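Local coordinates for putative lipoprotein (Campylobacter jejuni subsp. jejuni, PDB 4GIO) that is of unknown function but is a putative bacterial lipoprotein built on a variant of the immunoglobulin fold, at residues D57-K61 against T94-D98. Residues are numbered along the deposited sequence; the frame is centred on the assembly and turned at random.
Sequences DWLDK and TRAND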
loop_
_atom_site.group_PDB
_atom_site.type_symbol
_atom_site.label_atom_id
_atom_site.label_comp_id
_atom_site.label_asym_id
_atom_site.label_seq_id
_atom_site.Cartn_x
_atom_site.Cartn_y
_atom_site.Cartn_z
ATOM N N ASP A 57 6.418 -1.352 2.991
ATOM C CA ASP A 57 7.873 -1.010 3.093
ATOM C C ASP A 57 8.081 0.357 2.420
ATOM O O ASP A 57 7.503 0.601 1.357
ATOM C CB ASP A 57 8.743 -2.026 2.356
ATOM C CG ASP A 57 8.980 -3.292 3.167
ATOM O OD1 ASP A 57 9.256 -3.174 4.407
ATOM O OD2 ASP A 57 8.853 -4.394 2.560
ATOM N N TRP A 58 8.825 1.255 3.055
ATOM C CA TRP A 58 9.200 2.535 2.393
ATOM C C TRP A 58 10.518 2.363 1.768
ATOM O O TRP A 58 11.363 1.765 2.360
ATOM C CB TRP A 58 9.301 3.639 3.449
ATOM C CG TRP A 58 7.888 3.841 4.112
ATOM C CD1 TRP A 58 7.504 3.463 5.363
ATOM C CD2 TRP A 58 6.768 4.481 3.522
ATOM N NE1 TRP A 58 6.175 3.794 5.594
ATOM C CE2 TRP A 58 5.706 4.465 4.502
ATOM C CE3 TRP A 58 6.550 5.093 2.290
ATOM C CZ2 TRP A 58 4.455 4.996 4.250
ATOM C CZ3 TRP A 58 5.279 5.638 2.031
ATOM C CH2 TRP A 58 4.266 5.631 3.040
ATOM N N LEU A 59 10.687 2.892 0.565
ATOM C CA LEU A 59 11.922 2.757 -0.216
ATOM C C LEU A 59 12.619 4.124 -0.386
ATOM O O LEU A 59 11.922 5.151 -0.588
ATOM C CB LEU A 59 11.614 2.207 -1.604
ATOM C CG LEU A 59 10.832 0.858 -1.676
ATOM C CD1 LEU A 59 10.674 0.429 -3.129
ATOM C CD2 LEU A 59 11.506 -0.172 -0.771
ATOM N N ASP A 60 13.978 4.121 -0.404
ATOM C CA ASP A 60 14.682 5.345 -0.575
ATOM C C ASP A 60 14.859 5.658 -2.072
ATOM O O ASP A 60 14.346 4.937 -2.974
ATOM C CB ASP A 60 16.019 5.345 0.256
ATOM C CG ASP A 60 17.076 4.337 -0.296
ATOM O OD1 ASP A 60 16.912 3.785 -1.418
ATOM O OD2 ASP A 60 18.118 4.149 0.390
ATOM N N LYS A 61 15.593 6.751 -2.366
ATOM C CA LYS A 61 15.902 7.140 -3.771
ATOM C C LYS A 61 16.570 6.036 -4.618
ATOM O O LYS A 61 16.456 6.048 -5.841
ATOM C CB LYS A 61 16.790 8.436 -3.801
ATOM C CG LYS A 61 17.976 8.355 -2.850
ATOM C CD LYS A 61 19.001 9.447 -3.067
ATOM C CE LYS A 61 20.409 8.830 -2.986
ATOM N NZ LYS A 61 20.818 8.091 -4.279
ATOM N N THR A 94 11.556 11.781 5.537
ATOM C CA THR A 94 11.706 12.451 4.260
ATOM C C THR A 94 12.547 11.701 3.209
ATOM O O THR A 94 12.408 11.977 2.062
ATOM C CB THR A 94 12.270 13.922 4.379
ATOM O OG1 THR A 94 13.489 13.869 5.096
ATOM C CG2 THR A 94 11.296 14.865 5.081
ATOM N N ARG A 95 13.360 10.724 3.609
ATOM C CA ARG A 95 14.126 9.898 2.686
ATOM C C ARG A 95 13.276 8.931 1.867
ATOM O O ARG A 95 13.738 8.434 0.807
ATOM C CB ARG A 95 15.163 9.073 3.446
ATOM C CG ARG A 95 16.364 9.852 3.952
ATOM C CD ARG A 95 17.212 8.963 4.839
ATOM N NE ARG A 95 16.449 8.567 6.037
ATOM C CZ ARG A 95 16.693 7.467 6.751
ATOM N NH1 ARG A 95 17.704 6.644 6.433
ATOM N NH2 ARG A 95 15.937 7.185 7.799
ATOM N N ALA A 96 12.013 8.703 2.271
ATOM C CA ALA A 96 11.103 7.833 1.476
ATOM C C ALA A 96 10.773 8.488 0.127
ATOM O O ALA A 96 10.240 9.631 0.087
ATOM C CB ALA A 96 9.822 7.541 2.314
ATOM N N ASN A 97 11.045 7.787 -0.970
ATOM C CA ASN A 97 10.716 8.292 -2.333
ATOM C C ASN A 97 9.871 7.300 -3.121
ATOM O O ASN A 97 9.399 7.609 -4.198
ATOM C CB ASN A 97 11.993 8.586 -3.164
ATOM C CG ASN A 97 12.760 9.890 -2.681
ATOM O OD1 ASN A 97 13.973 10.015 -2.949
ATOM N ND2 ASN A 97 12.091 10.782 -1.902
ATOM N N ASP A 98 9.723 6.082 -2.603
ATOM C CA ASP A 98 8.845 5.104 -3.222
ATOM C C ASP A 98 8.360 4.141 -2.109
ATOM O O ASP A 98 8.695 4.317 -0.929
ATOM C CB ASP A 98 9.628 4.387 -4.330
ATOM C CG ASP A 98 8.696 3.605 -5.329
ATOM O OD1 ASP A 98 7.419 3.706 -5.239
ATOM O OD2 ASP A 98 9.285 2.824 -6.154
HETATM O O HOH W 1 16.118 8.712 -0.281
#
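Leu59 and Asp98 face each other as an antiparallel hydrogen-bonded pair, their side chains leaving the same face of the sheet as neighbours, with the two CB atoms 4.0 Å apart. The Asp98 carboxylate runs alongside the leucine, OD2 lying 4.1 Å from Leu59 CD1. Between their backbones, Leu59 N donates to Asp98 O at 2.9 Å, nearly straight at the hydrogen but from above the carbonyl plane. Leu59 O takes two N-H groups in return: Asn97 N at 2.8 Å, almost in line with the C=O, and Asp98 N at 3.1 Å, tilted from the carbonyl plane. Two residues facing one is a classic beta bulge, formed here where the loop after strand 85-90 enters strand 98-105.

Trp58, one residue earlier on its strand, turns to the other side of the sheet. With CG beside the backbone N (chi1 -63°), its indole brings CE3 to within 4.1 Å of Ala96 CB, an oblique approach, while Asp98 O sits at the ring edge. Phe40, on strand 38-44 of the opposing sheet of the immunoglobulin-like sandwich, meets the same indole. Further out, Asn97 OD1 makes a van der Waals contact with the aliphatic Lys61 CB at 3.3 Å, and a water accepts from Lys61 N and donates to Arg95 O.

All three direct hydrogen bonds join main-chain atoms, which implies that backbone geometry sets the bulge, with the carbonyl of buried Leu59 satisfied twice.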